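Local atomic coordinates of putative acetamidase/formamidase (Yersinia enterocolitica subsp. palearctica serotype O:3, PDB entry 5UBU), a protein that probably hydrolyses carbon-nitrogen bonds in linear amides such as formamide or acetamide. Residues K34-T39 against A63-I68; D283-L288 against W297-L302. One frame throughout, in Å; residues are numbered along the deposited sequence.

Contact 1: K34-T39 against A63-I68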
loop_
_atom_site.group_PDB
_atom_site.type_symbol
_atom_site.label_atom_id
_atom_site.label_comp_id
_atom_site.label_asym_id
_atom_site.label_seq_id
_atom_site.Cartn_x
_atom_site.Cartn_y
_atom_site.Cartn_z
ATOM N N LYS B 34 -16.974 -24.559 -26.940
ATOM C CA LYS B 34 -15.971 -25.645 -27.101
ATOM C C LYS B 34 -14.987 -25.729 -25.933
ATOM O O LYS B 34 -14.984 -26.737 -25.221
ATOM C CB LYS B 34 -15.239 -25.585 -28.451
ATOM C CG LYS B 34 -16.186 -25.755 -29.629
ATOM C CD LYS B 34 -15.512 -25.899 -30.984
ATOM C CE LYS B 34 -16.595 -26.025 -32.056
ATOM N NZ LYS B 34 -16.075 -26.170 -33.449
ATOM N N GLU B 35 -14.166 -24.691 -25.752
ATOM C CA GLU B 35 -13.240 -24.659 -24.633
ATOM C C GLU B 35 -13.290 -23.273 -23.980
ATOM O O GLU B 35 -13.221 -22.236 -24.648
ATOM C CB GLU B 35 -11.793 -25.077 -24.996
ATOM C CG GLU B 35 -10.929 -24.119 -25.806
ATOM C CD GLU B 35 -9.442 -24.538 -25.789
ATOM O OE1 GLU B 35 -8.952 -24.969 -24.707
ATOM O OE2 GLU B 35 -8.755 -24.406 -26.837
ATOM N N PHE B 36 -13.462 -23.263 -22.662
ATOM C CA PHE B 36 -13.504 -22.032 -21.895
ATOM C C PHE B 36 -12.069 -21.590 -21.659
ATOM O O PHE B 36 -11.174 -22.433 -21.571
ATOM C CB PHE B 36 -14.251 -22.263 -20.593
ATOM C CG PHE B 36 -15.722 -22.481 -20.778
ATOM C CD1 PHE B 36 -16.199 -23.689 -21.264
ATOM C CD2 PHE B 36 -16.632 -21.475 -20.471
ATOM C CE1 PHE B 36 -17.553 -23.885 -21.458
ATOM C CE2 PHE B 36 -17.989 -21.672 -20.650
ATOM C CZ PHE B 36 -18.450 -22.878 -21.145
ATOM N N HIS B 37 -11.840 -20.279 -21.558
ATOM C CA HIS B 37 -10.473 -19.762 -21.382
ATOM C C HIS B 37 -10.167 -19.190 -20.020
ATOM O O HIS B 37 -11.034 -18.606 -19.364
ATOM C CB HIS B 37 -10.147 -18.698 -22.439
ATOM C CG HIS B 37 -10.390 -19.152 -23.844
ATOM N ND1 HIS B 37 -11.480 -18.730 -24.575
ATOM C CD2 HIS B 37 -9.711 -20.017 -24.640
ATOM C CE1 HIS B 37 -11.449 -19.296 -25.769
ATOM N NE2 HIS B 37 -10.388 -20.082 -25.832
ATOM N N TYR B 38 -8.903 -19.356 -19.632
ATOM C CA TYR B 38 -8.364 -18.855 -18.368
ATOM C C TYR B 38 -7.396 -17.678 -18.576
ATOM O O TYR B 38 -6.740 -17.233 -17.627
ATOM C CB TYR B 38 -7.726 -19.998 -17.566
ATOM C CG TYR B 38 -8.769 -20.948 -17.027
ATOM C CD1 TYR B 38 -9.367 -20.711 -15.787
ATOM C CD2 TYR B 38 -9.180 -22.066 -17.755
ATOM C CE1 TYR B 38 -10.334 -21.566 -15.279
ATOM C CE2 TYR B 38 -10.143 -22.927 -17.249
ATOM C CZ TYR B 38 -10.719 -22.667 -16.009
ATOM O OH TYR B 38 -11.680 -23.501 -15.490
ATOM N N THR B 39 -7.308 -17.195 -19.819
ATOM C CA THR B 39 -6.494 -16.028 -20.159
ATOM C C THR B 39 -7.291 -15.225 -21.195
ATOM O O THR B 39 -7.938 -15.795 -22.072
ATOM C CB THR B 39 -5.061 -16.381 -20.632
ATOM O OG1 THR B 39 -4.270 -15.187 -20.687
ATOM C CG2 THR B 39 -5.061 -17.075 -21.990
ATOM N N ALA B 63 -17.096 -20.336 -11.292
ATOM C CA ALA B 63 -15.675 -20.027 -11.136
ATOM C C ALA B 63 -14.740 -21.238 -11.029
ATOM O O ALA B 63 -13.546 -21.118 -11.320
ATOM C CB ALA B 63 -15.482 -19.139 -9.924
ATOM N N PHE B 64 -15.275 -22.386 -10.629
ATOM C CA PHE B 64 -14.475 -23.607 -10.462
ATOM C C PHE B 64 -14.646 -24.588 -11.627
ATOM O O PHE B 64 -14.088 -25.684 -11.606
ATOM C CB PHE B 64 -14.868 -24.290 -9.141
ATOM C CG PHE B 64 -15.033 -23.326 -7.992
ATOM C CD1 PHE B 64 -13.925 -22.656 -7.473
ATOM C CD2 PHE B 64 -16.292 -23.070 -7.442
ATOM C CE1 PHE B 64 -14.071 -21.755 -6.423
ATOM C CE2 PHE B 64 -16.431 -22.173 -6.400
ATOM C CZ PHE B 64 -15.323 -21.511 -5.890
ATOM N N GLU B 65 -15.388 -24.159 -12.645
ATOM C CA GLU B 65 -15.707 -24.962 -13.835
ATOM C C GLU B 65 -16.296 -26.321 -13.418
ATOM O O GLU B 65 -15.906 -27.367 -13.922
ATOM C CB GLU B 65 -14.491 -25.092 -14.779
ATOM C CG GLU B 65 -14.882 -25.506 -16.196
ATOM C CD GLU B 65 -13.755 -25.470 -17.214
ATOM O OE1 GLU B 65 -14.071 -25.362 -18.424
ATOM O OE2 GLU B 65 -12.571 -25.535 -16.819
ATOM N N GLY B 66 -17.233 -26.269 -12.469
ATOM C CA GLY B 66 -17.915 -27.446 -11.945
ATOM C C GLY B 66 -17.078 -28.455 -11.167
ATOM O O GLY B 66 -17.565 -29.545 -10.845
ATOM N N ALA B 67 -15.838 -28.095 -10.829
ATOM C CA ALA B 67 -14.947 -29.013 -10.105
ATOM C C ALA B 67 -15.386 -29.303 -8.677
ATOM O O ALA B 67 -15.005 -30.333 -8.114
ATOM C CB ALA B 67 -13.526 -28.477 -10.103
ATOM N N ILE B 68 -16.176 -28.397 -8.096
ATOM C CA ILE B 68 -16.664 -28.553 -6.724
ATOM C C ILE B 68 -18.167 -28.823 -6.731
ATOM O O ILE B 68 -18.939 -28.068 -7.308
ATOM C CB ILE B 68 -16.314 -27.315 -5.870
ATOM C CG1 ILE B 68 -14.794 -27.164 -5.798
ATOM C CG2 ILE B 68 -16.870 -27.447 -4.461
ATOM C CD1 ILE B 68 -14.325 -25.981 -4.985
HETATM O O HOH W 1 -13.157 -25.481 -21.033
#
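Y38 and E65 make the direct polar link between the two loops. Y38 OH donates to E65 OE2 at 2.6 Å. The oxygen sits at the edge of the tyrosine ring and in its plane. Seen from the acid, the hydroxyl arrives from above the carboxylate, 57° out of its plane. The other oxygen, E65 OE1, reaches the backbone through a water. The water donates to E65 OE1 at 2.8 Å and accepts from F36 N at 2.8 Å, and it lies in the plane of the F36 ring at its edge. E65 OE1 also lies 3.8 Å from F36 CB, with the ring and carboxylate planes 74° apart. One carboxylate thus serves Y38 and, through the water, F36 N.

E65 spans a wide gap, since its CA is 8.9 Å from that of F36. Its CG is anti to the backbone N (chi1 -161°), and the chain runs extended from there. E65 and G66 are the two central residues of a type I' turn from F64 to A67, closed by A67 N to F64 O at 3.1 Å. D62 OD1 accepts from G66 N. R61 NH2 forms a salt bridge with E65 OE1, and R61 also packs on F36. Y38 lies against P86 and against I179 of the second subunit. The Y38 side chain is about 11 Å from a bound sodium ion, outside the metal site.

The chemistry is that of a carboxylate bridging two irregular loops. A salt bridge from R61 and hydrogen bonds from Y38 and the water reach it, which would probably favour its charged form.

Contact 2: D283-L288 against W297-L302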
loop_
_atom_site.group_PDB
_atom_site.type_symbol
_atom_site.label_atom_id
_atom_site.label_comp_id
_atom_site.label_asym_id
_atom_site.label_seq_id
_atom_site.Cartn_x
_atom_site.Cartn_y
_atom_site.Cartn_z
ATOM N N ASP B 283 -10.582 9.243 -13.105
ATOM C CA ASP B 283 -11.249 8.929 -14.367
ATOM C C ASP B 283 -12.630 9.565 -14.386
ATOM O O ASP B 283 -13.056 10.075 -15.420
ATOM C CB ASP B 283 -11.412 7.431 -14.578
ATOM C CG ASP B 283 -11.982 7.107 -15.948
ATOM O OD1 ASP B 283 -11.272 7.345 -16.944
ATOM O OD2 ASP B 283 -13.124 6.597 -16.033
ATOM N N LEU B 284 -13.323 9.513 -13.247
ATOM C CA LEU B 284 -14.652 10.104 -13.138
ATOM C C LEU B 284 -14.568 11.609 -13.404
ATOM O O LEU B 284 -15.360 12.153 -14.175
ATOM C CB LEU B 284 -15.265 9.826 -11.760
ATOM C CG LEU B 284 -16.682 10.344 -11.507
ATOM C CD1 LEU B 284 -17.642 9.827 -12.562
ATOM C CD2 LEU B 284 -17.142 9.924 -10.129
ATOM N N ILE B 285 -13.582 12.262 -12.788
ATOM C CA ILE B 285 -13.364 13.703 -12.973
ATOM C C ILE B 285 -13.110 14.022 -14.446
ATOM O O ILE B 285 -13.658 14.988 -14.968
ATOM C CB ILE B 285 -12.210 14.227 -12.088
ATOM C CG1 ILE B 285 -12.629 14.158 -10.617
ATOM C CG2 ILE B 285 -11.875 15.674 -12.430
ATOM C CD1 ILE B 285 -11.517 14.453 -9.636
ATOM N N TYR B 286 -12.293 13.215 -15.118
ATOM C CA TYR B 286 -12.030 13.469 -16.531
ATOM C C TYR B 286 -13.292 13.256 -17.389
ATOM O O TYR B 286 -13.491 13.935 -18.411
ATOM C CB TYR B 286 -10.876 12.633 -17.082
ATOM C CG TYR B 286 -9.503 12.924 -16.513
ATOM C CD1 TYR B 286 -9.159 14.188 -16.012
ATOM C CD2 TYR B 286 -8.483 11.982 -16.636
ATOM C CE1 TYR B 286 -7.876 14.442 -15.534
ATOM C CE2 TYR B 286 -7.199 12.249 -16.184
ATOM C CZ TYR B 286 -6.899 13.479 -15.639
ATOM O OH TYR B 286 -5.624 13.733 -15.187
ATOM N N TRP B 287 -14.130 12.319 -16.955
ATOM C CA TRP B 287 -15.376 12.009 -17.638
ATOM C C TRP B 287 -16.351 13.174 -17.479
ATOM O O TRP B 287 -16.988 13.595 -18.452
ATOM C CB TRP B 287 -15.933 10.684 -17.100
ATOM C CG TRP B 287 -17.142 10.131 -17.787
ATOM C CD1 TRP B 287 -17.634 10.475 -19.018
ATOM C CD2 TRP B 287 -17.873 8.971 -17.385
ATOM N NE1 TRP B 287 -18.701 9.684 -19.342
ATOM C CE2 TRP B 287 -18.861 8.738 -18.366
ATOM C CE3 TRP B 287 -17.820 8.131 -16.264
ATOM C CZ2 TRP B 287 -19.789 7.707 -18.264
ATOM C CZ3 TRP B 287 -18.742 7.101 -16.160
ATOM C CH2 TRP B 287 -19.712 6.896 -17.159
ATOM N N LEU B 288 -16.432 13.719 -16.265
ATOM C CA LEU B 288 -17.309 14.855 -15.983
ATOM C C LEU B 288 -16.890 16.102 -16.774
ATOM O O LEU B 288 -17.747 16.858 -17.234
ATOM C CB LEU B 288 -17.344 15.149 -14.481
ATOM C CG LEU B 288 -17.951 14.048 -13.606
ATOM C CD1 LEU B 288 -17.749 14.342 -12.132
ATOM C CD2 LEU B 288 -19.425 13.849 -13.913
ATOM N N TRP B 297 -11.440 21.571 -11.443
ATOM C CA TRP B 297 -11.336 21.780 -9.989
ATOM C C TRP B 297 -12.681 21.779 -9.292
ATOM O O TRP B 297 -12.772 21.337 -8.153
ATOM C CB TRP B 297 -10.531 23.036 -9.628
ATOM C CG TRP B 297 -9.202 23.089 -10.309
ATOM C CD1 TRP B 297 -8.753 24.075 -11.126
ATOM C CD2 TRP B 297 -8.194 22.068 -10.316
ATOM N NE1 TRP B 297 -7.498 23.771 -11.591
ATOM C CE2 TRP B 297 -7.139 22.534 -11.126
ATOM C CE3 TRP B 297 -8.073 20.811 -9.707
ATOM C CZ2 TRP B 297 -5.977 21.788 -11.349
ATOM C CZ3 TRP B 297 -6.911 20.072 -9.927
ATOM C CH2 TRP B 297 -5.879 20.568 -10.742
ATOM N N ASP B 298 -13.722 22.253 -9.970
ATOM C CA ASP B 298 -15.057 22.253 -9.385
ATOM C C ASP B 298 -15.514 20.802 -9.228
ATOM O O ASP B 298 -16.074 20.442 -8.199
ATOM C CB ASP B 298 -16.057 23.009 -10.261
ATOM C CG ASP B 298 -17.445 23.063 -9.640
ATOM O OD1 ASP B 298 -17.571 23.430 -8.450
ATOM O OD2 ASP B 298 -18.414 22.765 -10.357
ATOM N N ALA B 299 -15.267 19.983 -10.252
ATOM C CA ALA B 299 -15.648 18.564 -10.223
ATOM C C ALA B 299 -14.960 17.838 -9.079
ATOM O O ALA B 299 -15.587 17.050 -8.375
ATOM C CB ALA B 299 -15.298 17.888 -11.537
ATOM N N TYR B 300 -13.665 18.113 -8.914
ATOM C CA TYR B 300 -12.840 17.521 -7.859
ATOM C C TYR B 300 -13.378 17.871 -6.472
ATOM O O TYR B 300 -13.584 16.989 -5.633
ATOM C CB TYR B 300 -11.397 18.004 -8.051
ATOM C CG TYR B 300 -10.347 17.551 -7.054
ATOM C CD1 TYR B 300 -10.175 16.211 -6.741
ATOM C CD2 TYR B 300 -9.431 18.455 -6.545
ATOM C CE1 TYR B 300 -9.178 15.801 -5.866
ATOM C CE2 TYR B 300 -8.428 18.054 -5.683
ATOM C CZ TYR B 300 -8.297 16.724 -5.356
ATOM O OH TYR B 300 -7.293 16.343 -4.498
HETATM N N MSE B 301 -13.646 19.152 -6.251
HETATM C CA MSE B 301 -14.159 19.618 -4.965
HETATM C C MSE B 301 -15.585 19.194 -4.762
HETATM O O MSE B 301 -15.989 18.964 -3.633
HETATM C CB MSE B 301 -14.021 21.127 -4.858
HETATM C CG MSE B 301 -12.550 21.521 -4.820
HETATM SE SE MSE B 301 -12.367 23.484 -4.748
HETATM C CE MSE B 301 -12.958 23.914 -2.926
ATOM N N LEU B 302 -16.359 19.082 -5.842
ATOM C CA LEU B 302 -17.760 18.658 -5.724
ATOM C C LEU B 302 -17.839 17.183 -5.323
ATOM O O LEU B 302 -18.674 16.813 -4.494
ATOM C CB LEU B 302 -18.546 18.885 -7.030
ATOM C CG LEU B 302 -20.029 18.503 -6.978
ATOM C CD1 LEU B 302 -20.780 19.384 -5.998
ATOM C CD2 LEU B 302 -20.671 18.595 -8.348
#
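While I285 packs on A299 and Y300, D283 OD2 on the same helix is gripped by two groups. R257 NE forms a salt bridge with it, and S266 OG a hydrogen bond. The contact itself is apolar. I285 CD1 approaches the Y300 ring obliquely and lies 3.6 Å from its CD1. The same methyl is 3.8 Å from Y300 CA, so it sits at the base of the tyrosine side chain. I285 CG2, anti to its own backbone nitrogen, turns instead to A299 CB at 4.2 Å. L288 CD1, one turn further on, meets that alanine methyl too, at 4.4 Å. The small A299 lets the backbones come close: its CA is 6.0 Å from that of I285. Y300 OH points onward to the third subunit, where it hydrogen bonds to L129 N. L138 of the second subunit packs on both I285 and Y300.

The two segments belong to consecutive helices, 273-291 and 296-306, joined by a short loop. Their axes come within 9.4 Å, and their directions differ by 133°. Helix 273-291 packs on the nine-stranded sheet: L284 lies on strands 263-270 and 319-326, and L288 on L325 of the latter.

In the fold
From the N terminus, the chain leaves helix 30-33 and enters the first loop of contact 1. It then passes through strands 39-40, 48-50 and 55-59 before E65 closes the loop. Strand 48-50 belongs to the seven-stranded sheet and 55-59 to the nine-stranded one, so the loop visits both. Contact 2 opens much later, near the C terminus, and closes the short four-residue loop that joins helices 273-291 and 296-306. The two contacts follow in series and neither nest nor cross. The centres of contact 1 and contact 2 are about 40 Å apart, on opposite sides of the chain's centre. Both touch the second subunit, and contact 2 also meets the third.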